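Long-range contacts in acyl-ACP thioesterase (Bacteroides thetaiotaomicron, PDB 2ESS), which probably hydrolyses the thioester of fatty acyl chains carried on acyl carrier protein, releasing free fatty acids in lipid biosynthesis: residues 65-70 with 108-113; 82-87 with 94-99; 200-205 with 243-248; 6-11 with 138-143. One frame throughout, in Å; residues are numbered along the deposited sequence.

Contact 1: 65-70 with 108-113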
loop_
_atom_site.group_PDB
_atom_site.type_symbol
_atom_site.label_atom_id
_atom_site.label_comp_id
_atom_site.label_asym_id
_atom_site.label_seq_id
_atom_site.Cartn_x
_atom_site.Cartn_y
_atom_site.Cartn_z
ATOM N N LEU A 65 3.354 -10.000 16.174
ATOM C CA LEU A 65 3.947 -8.680 15.907
ATOM C C LEU A 65 3.432 -7.692 16.947
ATOM O O LEU A 65 2.212 -7.600 17.124
ATOM C CB LEU A 65 3.572 -8.213 14.509
ATOM C CG LEU A 65 4.078 -6.863 14.022
ATOM C CD1 LEU A 65 5.652 -6.784 14.021
ATOM C CD2 LEU A 65 3.489 -6.558 12.679
ATOM N N ALA A 66 4.333 -6.989 17.662
ATOM C CA ALA A 66 3.925 -5.873 18.553
ATOM C C ALA A 66 4.736 -4.657 18.139
ATOM O O ALA A 66 5.944 -4.759 17.949
ATOM C CB ALA A 66 4.143 -6.177 20.036
ATOM N N ILE A 67 4.030 -3.538 18.005
ATOM C CA ILE A 67 4.558 -2.218 17.635
ATOM C C ILE A 67 4.183 -1.233 18.746
ATOM O O ILE A 67 3.031 -1.170 19.195
ATOM C CB ILE A 67 3.980 -1.720 16.291
ATOM C CG1 ILE A 67 4.236 -2.728 15.165
ATOM C CG2 ILE A 67 4.568 -0.319 15.865
ATOM C CD1 ILE A 67 3.406 -2.453 13.875
ATOM N N GLU A 68 5.160 -0.504 19.252
ATOM C CA GLU A 68 4.882 0.517 20.276
ATOM C C GLU A 68 5.557 1.821 19.870
ATOM O O GLU A 68 6.758 1.829 19.565
ATOM C CB GLU A 68 5.359 0.062 21.655
ATOM C CG GLU A 68 4.790 0.867 22.817
ATOM C CD GLU A 68 5.089 0.239 24.188
ATOM O OE1 GLU A 68 5.272 1.035 25.132
ATOM O OE2 GLU A 68 5.143 -1.021 24.317
ATOM N N LEU A 69 4.773 2.901 19.852
ATOM C CA LEU A 69 5.194 4.186 19.260
ATOM C C LEU A 69 4.951 5.352 20.182
ATOM O O LEU A 69 3.918 5.403 20.826
ATOM C CB LEU A 69 4.422 4.452 17.962
ATOM C CG LEU A 69 4.547 3.436 16.823
ATOM C CD1 LEU A 69 3.403 3.636 15.862
ATOM C CD2 LEU A 69 5.896 3.545 16.135
ATOM N N ASP A 70 5.907 6.287 20.228
ATOM C CA ASP A 70 5.690 7.620 20.805
ATOM C C ASP A 70 5.071 8.564 19.769
ATOM O O ASP A 70 4.300 9.457 20.101
ATOM C CB ASP A 70 7.016 8.240 21.235
ATOM C CG ASP A 70 7.592 7.587 22.483
ATOM O OD1 ASP A 70 6.826 6.956 23.259
ATOM O OD2 ASP A 70 8.821 7.717 22.690
ATOM N N GLY A 108 9.859 4.702 18.061
ATOM C CA GLY A 108 9.129 3.471 18.357
ATOM C C GLY A 108 9.985 2.220 18.255
ATOM O O GLY A 108 11.150 2.261 17.808
ATOM N N TYR A 109 9.386 1.108 18.694
ATOM C CA TYR A 109 10.009 -0.191 18.662
ATOM C C TYR A 109 8.998 -1.228 18.220
ATOM O O TYR A 109 7.824 -1.018 18.341
ATOM C CB TYR A 109 10.540 -0.593 20.024
ATOM C CG TYR A 109 11.618 0.279 20.519
ATOM C CD1 TYR A 109 12.918 0.116 20.079
ATOM C CD2 TYR A 109 11.336 1.309 21.402
ATOM C CE1 TYR A 109 13.933 0.975 20.524
ATOM C CE2 TYR A 109 12.326 2.166 21.845
ATOM C CZ TYR A 109 13.614 1.986 21.410
ATOM O OH TYR A 109 14.566 2.837 21.875
ATOM N N ALA A 110 9.486 -2.350 17.704
ATOM C CA ALA A 110 8.640 -3.479 17.393
ATOM C C ALA A 110 9.349 -4.790 17.734
ATOM O O ALA A 110 10.591 -4.873 17.710
ATOM C CB ALA A 110 8.162 -3.442 15.929
ATOM N N ARG A 111 8.525 -5.786 18.087
ATOM C CA ARG A 111 8.964 -7.156 18.344
ATOM C C ARG A 111 8.145 -8.078 17.448
ATOM O O ARG A 111 6.935 -7.910 17.352
ATOM C CB ARG A 111 8.734 -7.537 19.793
ATOM C CG ARG A 111 9.641 -6.835 20.774
ATOM C CD ARG A 111 9.335 -7.261 22.208
ATOM N NE ARG A 111 10.429 -6.792 23.034
ATOM C CZ ARG A 111 11.530 -7.469 23.313
ATOM N NH1 ARG A 111 11.717 -8.723 22.912
ATOM N NH2 ARG A 111 12.459 -6.874 24.025
ATOM N N SER A 112 8.816 -9.030 16.799
ATOM C CA SER A 112 8.169 -10.019 15.920
ATOM C C SER A 112 8.656 -11.410 16.313
ATOM O O SER A 112 9.789 -11.580 16.801
ATOM C CB SER A 112 8.430 -9.733 14.440
ATOM O OG SER A 112 9.811 -9.782 14.075
ATOM N N VAL A 113 7.776 -12.395 16.168
ATOM C CA VAL A 113 8.063 -13.787 16.564
ATOM C C VAL A 113 7.712 -14.631 15.344
ATOM O O VAL A 113 6.628 -14.504 14.774
ATOM C CB VAL A 113 7.262 -14.245 17.805
ATOM C CG1 VAL A 113 7.531 -15.767 18.131
ATOM C CG2 VAL A 113 7.510 -13.290 19.022
#

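Contact 2: 82-87 with 94-99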
loop_
_atom_site.group_PDB
_atom_site.type_symbol
_atom_site.label_atom_id
_atom_site.label_comp_id
_atom_site.label_asym_id
_atom_site.label_seq_id
_atom_site.Cartn_x
_atom_site.Cartn_y
_atom_site.Cartn_z
ATOM N N GLN A 82 15.583 0.124 11.909
ATOM C CA GLN A 82 16.685 -0.775 12.250
ATOM C C GLN A 82 16.052 -2.094 12.678
ATOM O O GLN A 82 15.002 -2.107 13.309
ATOM C CB GLN A 82 17.536 -0.216 13.383
ATOM C CG GLN A 82 18.496 0.869 12.960
ATOM C CD GLN A 82 19.101 1.578 14.126
ATOM O OE1 GLN A 82 18.654 1.437 15.253
ATOM N NE2 GLN A 82 20.123 2.346 13.863
ATOM N N THR A 83 16.716 -3.192 12.350
ATOM C CA THR A 83 16.238 -4.512 12.713
ATOM C C THR A 83 17.416 -5.445 12.978
ATOM O O THR A 83 18.513 -5.286 12.423
ATOM C CB THR A 83 15.309 -5.073 11.606
ATOM O OG1 THR A 83 14.749 -6.295 12.070
ATOM C CG2 THR A 83 16.058 -5.247 10.269
ATOM N N TRP A 84 17.169 -6.424 13.834
ATOM C CA TRP A 84 18.183 -7.344 14.271
ATOM C C TRP A 84 17.482 -8.545 14.895
ATOM O O TRP A 84 16.319 -8.457 15.309
ATOM C CB TRP A 84 19.120 -6.673 15.304
ATOM C CG TRP A 84 18.443 -6.254 16.555
ATOM C CD1 TRP A 84 18.298 -6.986 17.696
ATOM C CD2 TRP A 84 17.790 -5.006 16.789
ATOM N NE1 TRP A 84 17.585 -6.271 18.622
ATOM C CE2 TRP A 84 17.266 -5.047 18.086
ATOM C CE3 TRP A 84 17.586 -3.858 16.011
ATOM C CZ2 TRP A 84 16.579 -3.983 18.641
ATOM C CZ3 TRP A 84 16.902 -2.811 16.552
ATOM C CH2 TRP A 84 16.400 -2.876 17.860
ATOM N N VAL A 85 18.202 -9.651 14.933
ATOM C CA VAL A 85 17.785 -10.872 15.594
ATOM C C VAL A 85 18.173 -10.833 17.040
ATOM O O VAL A 85 19.340 -10.695 17.361
ATOM C CB VAL A 85 18.423 -12.123 14.920
ATOM C CG1 VAL A 85 18.041 -13.432 15.650
ATOM C CG2 VAL A 85 17.996 -12.202 13.463
ATOM N N GLU A 86 17.183 -10.951 17.927
ATOM C CA GLU A 86 17.434 -10.957 19.366
ATOM C C GLU A 86 17.692 -12.352 19.900
ATOM O O GLU A 86 18.594 -12.548 20.707
ATOM C CB GLU A 86 16.267 -10.329 20.123
ATOM C CG GLU A 86 16.452 -10.401 21.603
ATOM C CD GLU A 86 15.309 -9.753 22.356
ATOM O OE1 GLU A 86 14.143 -10.196 22.163
ATOM O OE2 GLU A 86 15.599 -8.823 23.141
ATOM N N ASN A 87 16.885 -13.316 19.468
ATOM C CA ASN A 87 17.042 -14.719 19.898
ATOM C C ASN A 87 16.679 -15.686 18.808
ATOM O O ASN A 87 15.772 -15.438 18.039
ATOM C CB ASN A 87 16.097 -15.053 21.071
ATOM C CG ASN A 87 16.613 -14.551 22.416
ATOM O OD1 ASN A 87 15.918 -13.803 23.104
ATOM N ND2 ASN A 87 17.830 -14.977 22.799
ATOM N N ASP A 94 13.023 -14.508 17.481
ATOM C CA ASP A 94 12.556 -13.175 17.865
ATOM C C ASP A 94 13.395 -12.143 17.104
ATOM O O ASP A 94 14.603 -12.076 17.273
ATOM C CB ASP A 94 12.682 -12.974 19.374
ATOM C CG ASP A 94 11.770 -13.911 20.176
ATOM O OD1 ASP A 94 10.801 -14.511 19.619
ATOM O OD2 ASP A 94 12.063 -14.077 21.376
ATOM N N ARG A 95 12.738 -11.374 16.253
ATOM C CA ARG A 95 13.336 -10.296 15.509
ATOM C C ARG A 95 12.743 -8.966 15.993
ATOM O O ARG A 95 11.518 -8.804 16.051
ATOM C CB ARG A 95 13.048 -10.420 14.035
ATOM C CG ARG A 95 13.400 -9.130 13.295
ATOM C CD ARG A 95 13.354 -9.228 11.821
ATOM N NE ARG A 95 14.340 -10.106 11.177
ATOM C CZ ARG A 95 15.609 -9.826 10.943
ATOM N NH1 ARG A 95 16.183 -8.742 11.434
ATOM N NH2 ARG A 95 16.348 -10.708 10.284
ATOM N N ASN A 96 13.621 -8.023 16.326
ATOM C CA ASN A 96 13.218 -6.732 16.904
ATOM C C ASN A 96 13.543 -5.619 15.967
ATOM O O ASN A 96 14.306 -5.802 14.980
ATOM C CB ASN A 96 13.863 -6.535 18.264
ATOM C CG ASN A 96 13.352 -7.541 19.284
ATOM O OD1 ASN A 96 12.351 -8.241 19.055
ATOM N ND2 ASN A 96 14.058 -7.655 20.376
ATOM N N PHE A 97 12.907 -4.492 16.232
ATOM C CA PHE A 97 12.971 -3.304 15.365
ATOM C C PHE A 97 13.007 -2.023 16.203
ATOM O O PHE A 97 12.464 -1.964 17.323
ATOM C CB PHE A 97 11.750 -3.181 14.445
ATOM C CG PHE A 97 11.477 -4.369 13.618
ATOM C CD1 PHE A 97 10.688 -5.394 14.110
ATOM C CD2 PHE A 97 11.969 -4.453 12.315
ATOM C CE1 PHE A 97 10.408 -6.497 13.321
ATOM C CE2 PHE A 97 11.702 -5.539 11.539
ATOM C CZ PHE A 97 10.934 -6.576 12.041
ATOM N N ALA A 98 13.665 -1.008 15.651
ATOM C CA ALA A 98 13.571 0.361 16.162
ATOM C C ALA A 98 13.154 1.243 14.975
ATOM O O ALA A 98 13.518 0.997 13.822
ATOM C CB ALA A 98 14.897 0.817 16.753
ATOM N N VAL A 99 12.314 2.226 15.233
ATOM C CA VAL A 99 11.941 3.216 14.211
ATOM C C VAL A 99 12.537 4.555 14.609
ATOM O O VAL A 99 12.390 4.998 15.764
ATOM C CB VAL A 99 10.395 3.324 14.105
ATOM C CG1 VAL A 99 9.983 4.331 13.004
ATOM C CG2 VAL A 99 9.818 1.905 13.846
HETATM O O HOH W 1 16.233 -6.408 21.507
#

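Contact 3: 200-205 with 243-248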
loop_
_atom_site.group_PDB
_atom_site.type_symbol
_atom_site.label_atom_id
_atom_site.label_comp_id
_atom_site.label_asym_id
_atom_site.label_seq_id
_atom_site.Cartn_x
_atom_site.Cartn_y
_atom_site.Cartn_z
ATOM N N ARG A 200 -0.905 3.915 20.542
ATOM C CA ARG A 200 0.422 3.795 21.135
ATOM C C ARG A 200 0.974 2.385 21.128
ATOM O O ARG A 200 2.189 2.201 21.065
ATOM C CB ARG A 200 0.471 4.410 22.521
ATOM C CG ARG A 200 0.096 3.568 23.698
ATOM C CD ARG A 200 0.862 4.072 24.942
ATOM N NE ARG A 200 2.308 3.808 24.814
ATOM C CZ ARG A 200 3.249 4.676 24.417
ATOM N NH1 ARG A 200 2.968 5.946 24.103
ATOM N NH2 ARG A 200 4.513 4.265 24.344
ATOM N N ARG A 201 0.092 1.393 21.185
ATOM C CA ARG A 201 0.534 0.003 21.055
ATOM C C ARG A 201 -0.438 -0.784 20.223
ATOM O O ARG A 201 -1.644 -0.637 20.367
ATOM C CB ARG A 201 0.715 -0.653 22.415
ATOM C CG ARG A 201 1.317 -2.079 22.272
ATOM C CD ARG A 201 1.926 -2.525 23.477
ATOM N NE ARG A 201 2.246 -3.948 23.381
ATOM C CZ ARG A 201 3.460 -4.482 23.432
ATOM N NH1 ARG A 201 4.559 -3.712 23.525
ATOM N NH2 ARG A 201 3.563 -5.816 23.382
ATOM N N PHE A 202 0.107 -1.626 19.347
ATOM C CA PHE A 202 -0.660 -2.415 18.425
ATOM C C PHE A 202 -0.032 -3.805 18.314
ATOM O O PHE A 202 1.173 -3.946 18.059
ATOM C CB PHE A 202 -0.732 -1.715 17.067
ATOM C CG PHE A 202 -1.498 -2.492 16.038
ATOM C CD1 PHE A 202 -2.878 -2.505 16.051
ATOM C CD2 PHE A 202 -0.822 -3.234 15.080
ATOM C CE1 PHE A 202 -3.579 -3.252 15.132
ATOM C CE2 PHE A 202 -1.501 -3.955 14.181
ATOM C CZ PHE A 202 -2.893 -3.961 14.198
ATOM N N GLU A 203 -0.843 -4.834 18.529
ATOM C CA GLU A 203 -0.365 -6.203 18.423
ATOM C C GLU A 203 -1.224 -7.047 17.494
ATOM O O GLU A 203 -2.407 -6.853 17.411
ATOM C CB GLU A 203 -0.351 -6.863 19.788
ATOM C CG GLU A 203 0.332 -6.101 20.880
ATOM C CD GLU A 203 0.203 -6.763 22.251
ATOM O OE1 GLU A 203 -0.231 -7.932 22.339
ATOM O OE2 GLU A 203 0.508 -6.078 23.252
HETATM N N MSE A 204 -0.587 -7.938 16.768
HETATM C CA MSE A 204 -1.230 -8.896 15.875
HETATM C C MSE A 204 -0.753 -10.276 16.290
HETATM O O MSE A 204 0.451 -10.469 16.620
HETATM C CB MSE A 204 -0.770 -8.690 14.449
HETATM C CG MSE A 204 -1.265 -7.404 13.836
HETATM SE SE MSE A 204 -3.276 -7.495 13.672
HETATM C CE MSE A 204 -3.649 -9.245 12.775
ATOM N N ALA A 205 -1.695 -11.217 16.284
ATOM C CA ALA A 205 -1.392 -12.653 16.385
ATOM C C ALA A 205 -1.998 -13.347 15.176
ATOM O O ALA A 205 -3.192 -13.248 14.933
ATOM C CB ALA A 205 -1.970 -13.243 17.673
ATOM N N SER A 243 -5.880 -9.362 17.737
ATOM C CA SER A 243 -5.215 -8.087 17.793
ATOM C C SER A 243 -5.515 -7.385 19.096
ATOM O O SER A 243 -6.561 -7.592 19.723
ATOM C CB SER A 243 -5.633 -7.225 16.590
ATOM O OG SER A 243 -5.051 -5.935 16.627
ATOM N N LYS A 244 -4.549 -6.582 19.518
ATOM C CA LYS A 244 -4.714 -5.689 20.632
ATOM C C LYS A 244 -4.319 -4.280 20.171
ATOM O O LYS A 244 -3.295 -4.080 19.511
ATOM C CB LYS A 244 -3.879 -6.170 21.795
ATOM C CG LYS A 244 -4.081 -5.419 23.077
ATOM C CD LYS A 244 -3.113 -5.898 24.155
ATOM C CE LYS A 244 -3.357 -7.341 24.523
ATOM N NZ LYS A 244 -2.716 -7.700 25.808
ATOM N N VAL A 245 -5.175 -3.321 20.488
ATOM C CA VAL A 245 -5.012 -1.923 20.070
ATOM C C VAL A 245 -5.141 -1.094 21.324
ATOM O O VAL A 245 -6.164 -1.164 22.037
ATOM C CB VAL A 245 -6.065 -1.494 19.042
ATOM C CG1 VAL A 245 -5.645 -0.196 18.389
ATOM C CG2 VAL A 245 -6.279 -2.530 17.958
ATOM N N ILE A 246 -4.082 -0.364 21.647
ATOM C CA ILE A 246 -4.113 0.568 22.777
ATOM C C ILE A 246 -3.963 2.006 22.247
ATOM O O ILE A 246 -2.974 2.349 21.601
ATOM C CB ILE A 246 -3.040 0.215 23.840
ATOM C CG1 ILE A 246 -3.304 -1.224 24.378
ATOM C CG2 ILE A 246 -3.070 1.219 24.991
ATOM C CD1 ILE A 246 -2.271 -1.741 25.309
ATOM N N PHE A 247 -4.970 2.816 22.505
ATOM C CA PHE A 247 -4.954 4.226 22.150
ATOM C C PHE A 247 -4.491 5.053 23.332
ATOM O O PHE A 247 -4.599 4.612 24.473
ATOM C CB PHE A 247 -6.345 4.717 21.776
ATOM C CG PHE A 247 -6.820 4.242 20.447
ATOM C CD1 PHE A 247 -7.422 3.010 20.307
ATOM C CD2 PHE A 247 -6.693 5.057 19.322
ATOM C CE1 PHE A 247 -7.882 2.591 19.067
ATOM C CE2 PHE A 247 -7.162 4.643 18.086
ATOM C CZ PHE A 247 -7.741 3.405 17.951
ATOM N N GLU A 248 -3.969 6.245 23.047
ATOM C CA GLU A 248 -3.867 7.301 24.066
ATOM C C GLU A 248 -4.053 8.731 23.511
ATOM O O GLU A 248 -3.631 9.053 22.376
ATOM C CB GLU A 248 -2.541 7.170 24.804
ATOM C CG GLU A 248 -1.335 7.697 24.065
ATOM C CD GLU A 248 -0.198 8.018 25.011
ATOM O OE1 GLU A 248 -0.119 7.393 26.099
ATOM O OE2 GLU A 248 0.608 8.905 24.656
ATOM O OXT GLU A 248 -4.611 9.622 24.189
HETATM O O HOH W 2 -0.501 -5.547 25.854
#

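Contact 4: 6-11 with 138-143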
loop_
_atom_site.group_PDB
_atom_site.type_symbol
_atom_site.label_atom_id
_atom_site.label_comp_id
_atom_site.label_asym_id
_atom_site.label_seq_id
_atom_site.Cartn_x
_atom_site.Cartn_y
_atom_site.Cartn_z
ATOM N N ASN A 6 27.208 -3.998 14.066
ATOM C CA ASN A 6 27.349 -4.613 12.722
ATOM C C ASN A 6 26.276 -5.666 12.337
ATOM O O ASN A 6 26.101 -5.982 11.167
ATOM C CB ASN A 6 28.735 -5.267 12.586
ATOM C CG ASN A 6 29.865 -4.259 12.434
ATOM O OD1 ASN A 6 29.680 -3.152 11.916
ATOM N ND2 ASN A 6 31.055 -4.655 12.870
ATOM N N LYS A 7 25.577 -6.200 13.327
ATOM C CA LYS A 7 24.505 -7.174 13.115
ATOM C C LYS A 7 23.152 -6.525 12.842
ATOM O O LYS A 7 22.194 -7.216 12.563
ATOM C CB LYS A 7 24.373 -8.049 14.353
ATOM C CG LYS A 7 25.640 -8.801 14.691
ATOM C CD LYS A 7 25.640 -9.276 16.108
ATOM C CE LYS A 7 26.826 -10.190 16.378
ATOM N NZ LYS A 7 26.693 -10.842 17.707
ATOM N N ILE A 8 23.086 -5.202 12.955
ATOM C CA ILE A 8 21.881 -4.406 12.701
ATOM C C ILE A 8 21.791 -3.981 11.231
ATOM O O ILE A 8 22.755 -3.527 10.638
ATOM C CB ILE A 8 21.823 -3.147 13.641
ATOM C CG1 ILE A 8 21.874 -3.594 15.102
ATOM C CG2 ILE A 8 20.565 -2.335 13.383
ATOM C CD1 ILE A 8 22.227 -2.476 16.095
ATOM N N GLY A 9 20.635 -4.185 10.628
ATOM C CA GLY A 9 20.335 -3.616 9.348
ATOM C C GLY A 9 19.566 -2.318 9.539
ATOM O O GLY A 9 18.614 -2.269 10.319
ATOM N N THR A 10 19.937 -1.299 8.779
ATOM C CA THR A 10 19.276 0.020 8.807
ATOM C C THR A 10 18.782 0.424 7.423
ATOM O O THR A 10 19.533 0.405 6.470
ATOM C CB THR A 10 20.252 1.147 9.315
ATOM O OG1 THR A 10 20.892 0.730 10.532
ATOM C CG2 THR A 10 19.497 2.494 9.514
ATOM N N TYR A 11 17.517 0.809 7.319
ATOM C CA TYR A 11 16.860 1.031 6.038
ATOM C C TYR A 11 16.163 2.370 6.075
ATOM O O TYR A 11 15.548 2.702 7.071
ATOM C CB TYR A 11 15.888 -0.121 5.741
ATOM C CG TYR A 11 16.606 -1.450 5.845
ATOM C CD1 TYR A 11 17.462 -1.893 4.850
ATOM C CD2 TYR A 11 16.513 -2.214 7.002
ATOM C CE1 TYR A 11 18.157 -3.083 4.993
ATOM C CE2 TYR A 11 17.209 -3.414 7.146
ATOM C CZ TYR A 11 18.019 -3.847 6.147
ATOM O OH TYR A 11 18.694 -5.037 6.339
ATOM N N TYR A 138 24.245 -13.781 13.956
ATOM C CA TYR A 138 23.696 -12.432 13.945
ATOM C C TYR A 138 22.841 -12.094 15.185
ATOM O O TYR A 138 22.255 -11.003 15.265
ATOM C CB TYR A 138 22.911 -12.207 12.657
ATOM C CG TYR A 138 23.825 -12.168 11.444
ATOM C CD1 TYR A 138 24.509 -10.997 11.095
ATOM C CD2 TYR A 138 24.015 -13.300 10.672
ATOM C CE1 TYR A 138 25.352 -10.977 9.986
ATOM C CE2 TYR A 138 24.858 -13.307 9.607
ATOM C CZ TYR A 138 25.516 -12.146 9.249
ATOM O OH TYR A 138 26.327 -12.174 8.144
ATOM N N ILE A 139 22.813 -12.997 16.165
ATOM C CA ILE A 139 22.142 -12.708 17.440
ATOM C C ILE A 139 22.787 -11.473 18.086
ATOM O O ILE A 139 23.998 -11.394 18.227
ATOM C CB ILE A 139 22.158 -13.920 18.399
ATOM C CG1 ILE A 139 21.217 -15.006 17.871
ATOM C CG2 ILE A 139 21.732 -13.482 19.811
ATOM C CD1 ILE A 139 21.554 -16.391 18.292
ATOM N N CYS A 140 21.957 -10.513 18.472
ATOM C CA CYS A 140 22.391 -9.188 18.752
ATOM C C CYS A 140 21.662 -8.705 20.006
ATOM O O CYS A 140 20.443 -8.922 20.163
ATOM C CB CYS A 140 22.041 -8.326 17.527
ATOM S SG CYS A 140 22.213 -6.553 17.701
ATOM N N ASP A 141 22.412 -8.009 20.854
ATOM C CA ASP A 141 21.938 -7.537 22.159
ATOM C C ASP A 141 21.381 -6.099 22.153
ATOM O O ASP A 141 21.187 -5.513 23.207
ATOM C CB ASP A 141 23.082 -7.653 23.200
ATOM C CG ASP A 141 24.233 -6.647 22.968
ATOM O OD1 ASP A 141 24.227 -5.870 21.971
ATOM O OD2 ASP A 141 25.167 -6.634 23.802
ATOM N N GLU A 142 21.127 -5.522 20.990
ATOM C CA GLU A 142 20.556 -4.171 20.912
ATOM C C GLU A 142 19.243 -4.063 21.727
ATOM O O GLU A 142 18.397 -4.941 21.661
ATOM C CB GLU A 142 20.310 -3.840 19.440
ATOM C CG GLU A 142 19.754 -2.462 19.139
ATOM C CD GLU A 142 20.752 -1.346 19.440
ATOM O OE1 GLU A 142 20.293 -0.190 19.521
ATOM O OE2 GLU A 142 21.970 -1.620 19.588
ATOM N N PRO A 143 19.074 -2.987 22.511
ATOM C CA PRO A 143 17.849 -2.949 23.328
ATOM C C PRO A 143 16.561 -2.666 22.557
ATOM O O PRO A 143 16.552 -1.950 21.533
ATOM C CB PRO A 143 18.109 -1.817 24.324
ATOM C CG PRO A 143 19.470 -1.256 24.014
ATOM C CD PRO A 143 19.913 -1.793 22.709
HETATM O O HOH W 3 20.820 -9.438 13.773
#

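Contact 1: 65-70 with 108-113
Leu65 opens the ladder opposite Ser112, its CD1 lying 4.1 Å from Ser112 CB; with CG anti to the backbone N (chi1 180°) the branch leans over the neighbouring strand. Ser112 OG is hydrogen-bonded to Arg95 O on the next strand, 92-100. Ala66 and Arg111 form a hydrogen-bonded pair: Ala66 N reaches Arg111 O at 2.8 Å, and Arg111 N returns the bond to Ala66 O. On the opposite face from Leu65, the guanidinium of Arg111 turns away to the carbonyls of Ile146 and Cys144. Ile67 lays CG1 alongside the methyl of Ala110, 4.1 Å from its CB, and the pair is covered by Leu35 of helix 28-45. Glu68 and Tyr109 repeat the paired bonds, Glu68 N meeting Tyr109 O at 2.9 Å in a nearly straight line (177°), while the Glu68 carboxylate bridges to Arg201. Leu69 closes the row, its CD2 resting 3.9 Å from Gly108 CA, the methyl packing directly against the glycine backbone. Leu65, Ile67 and Leu69 thus share one face with Ala110. An antiparallel sheet whose apolar face wraps a long central helix is the hallmark of the hotdog fold.

Contact 2: 82-87 with 94-99
Thr83 chi1 (-174°) sets OG1 anti to the backbone N, and Arg95, extended to CD and then bent at chi3 (-66°), curls its guanidinium back to meet it. Arg95 NH1 donates to Thr83 OG1 at 2.9 Å, from a position somewhat tilted out of the guanidinium plane, and Thr83 OG1 in turn donates a hydrogen bond to Asn96 O at 3.0 Å. That carbonyl also takes Trp84 N, the two donors arriving from opposite faces of its plane. Val85 CG2 lies over one face of the Arg95 guanidinium, 3.9 Å from Arg95 NH2, which bonds to His42 of helix 28-45. Phe97 also packs against the threonine hydroxyl, Phe97 CE2 coming within 3.2 Å of Thr83 OG1.

On the other face of the sheet the Trp84 indole covers Asn96: Asn96 CB sits over the ring 3.7 Å from Trp84 CE2, the amide standing almost perpendicular to the indole plane. A water gathers Trp84 NE1, Asn96 ND2 and Glu86 OE2, while Glu86 OE1 forms a salt bridge with Arg111 on the next strand. Near the hairpin turn Glu86 and Asn87 both face Asp94 in a classic beta bulge; Glu86 N bonds Asp94 O at 2.9 Å, and the bond from Asn87 N is weak. Each face of this hairpin therefore has a polar network among apolar groups: a chain of hydrogen bonds from arginine through threonine to a carbonyl on one, a water-centred cluster on the other, where Arg111 probably offsets the Glu86 charge, which lies near that of Asp94.

Contact 3: 200-205 with 243-248
Phe202 and Val245 lie side by side in a non-hydrogen-bonded pair in the C-terminal hotdog region of the sheet, pointing the same way, with Val245 CG2 at the ring edge, 3.9 Å from Phe202 CD1. Phe202 has CG anti to its N (chi1 179°), which tips the ring toward the partner strand, and Ile182 and Leu186 of helix 178-186 pack on it. The selenium of Met204, a selenomethionine, rests against Ser243 CB on this helix-facing side. On the reverse side Glu203 and Lys244 also run alongside each other: the aliphatic part of the lysine brings Lys244 CD to 3.7 Å from Glu203 OE2. Their charged ends stop short of a salt bridge, and a water spans Glu203 OE2 and Lys244 NZ. Glu203 OE2 is also gripped side-on by Arg201, whose NE (2.8 Å) and NH2 both bond to it in the guanidinium plane; Arg201 NH1 goes to Glu68 on the adjacent strand, so the arginine links two carboxylates.

At the strand end Arg200 and Arg201 both face Ile246, a classic beta bulge in which Ile246 O accepts Arg200 N at 2.8 Å and Arg201 N at 3.2 Å. The turned backbone sends Arg200 toward the chain terminus, where its guanidinium and the Glu248 carboxylate are inclined by 58° and form a long salt bridge, 3.8 Å from Arg200 NH1 to Glu248 OE2. Farther along, Glu203 O likewise accepts two hydrogen bonds, from Lys244 N and, at 2.9 Å, from Ser243 OG, which approaches almost head-on to the carbonyl (165°).

Contact 4: 6-11 with 138-143
Lys7 lies along the backbone of 138-140, joining the 3-10 turn before the edge strand 9-14 to an irregular loop at the margin of the hotdog sheet. The closely fitted part is its stem: Lys7 CB sits 3.9 Å from Cys140 CB and 3.7 Å from Tyr138 O, and the extended chain carries CD past the carbonyl of Ile139. At the end Lys7 NZ donates to Ile139 O at 2.8 Å; Glu4 supplies the ammonium with a salt-bridge partner as well. The edge of the Tyr138 ring faces Lys7 CA.

Toward Ile8 the fit is looser and more open. Ile8 CG1 touches Cys140 SG at 4.0 Å, with CG1 anti to the carbonyl carbon (chi1 -57°), and CD1 reaches on to Glu142, the two side chains crossing at about a right angle. Ile8 CD1 meets the carboxylate at Glu142 OE2, 3.6 Å away, an apolar contact with a charged group in a partly exposed setting. Cys140 itself is buried, and its sulfur receives a weak bond from Glu142 N. Direct backbone bonds are absent between the segments; instead one water donates to both main chains, 2.9 Å from Lys7 O and 2.6 Å from Tyr138 O.

Overall arrangement
From the N terminus, 6-11 waits longest for its partner: contact 4 closes only at 138-143, and its loop encloses contacts 1 and 2. Within it, contact 1 pairs 65-70 with 108-113, and inside that lies contact 2, the hairpin of 82-87 and 94-99. Contact 3 follows in series, joining 200-205 to the last strand; none of the loops cross. In space all four reach one antiparallel sheet. Contact 4 borders contact 2 through backbone bonds from Gly9 and Cys140, contact 2 adjoins contact 1 through strands 92-100 and 106-118, and strands 58-69 and 199-206 couple contact 1 to contact 3, uniting the N- and C-terminal hotdog regions.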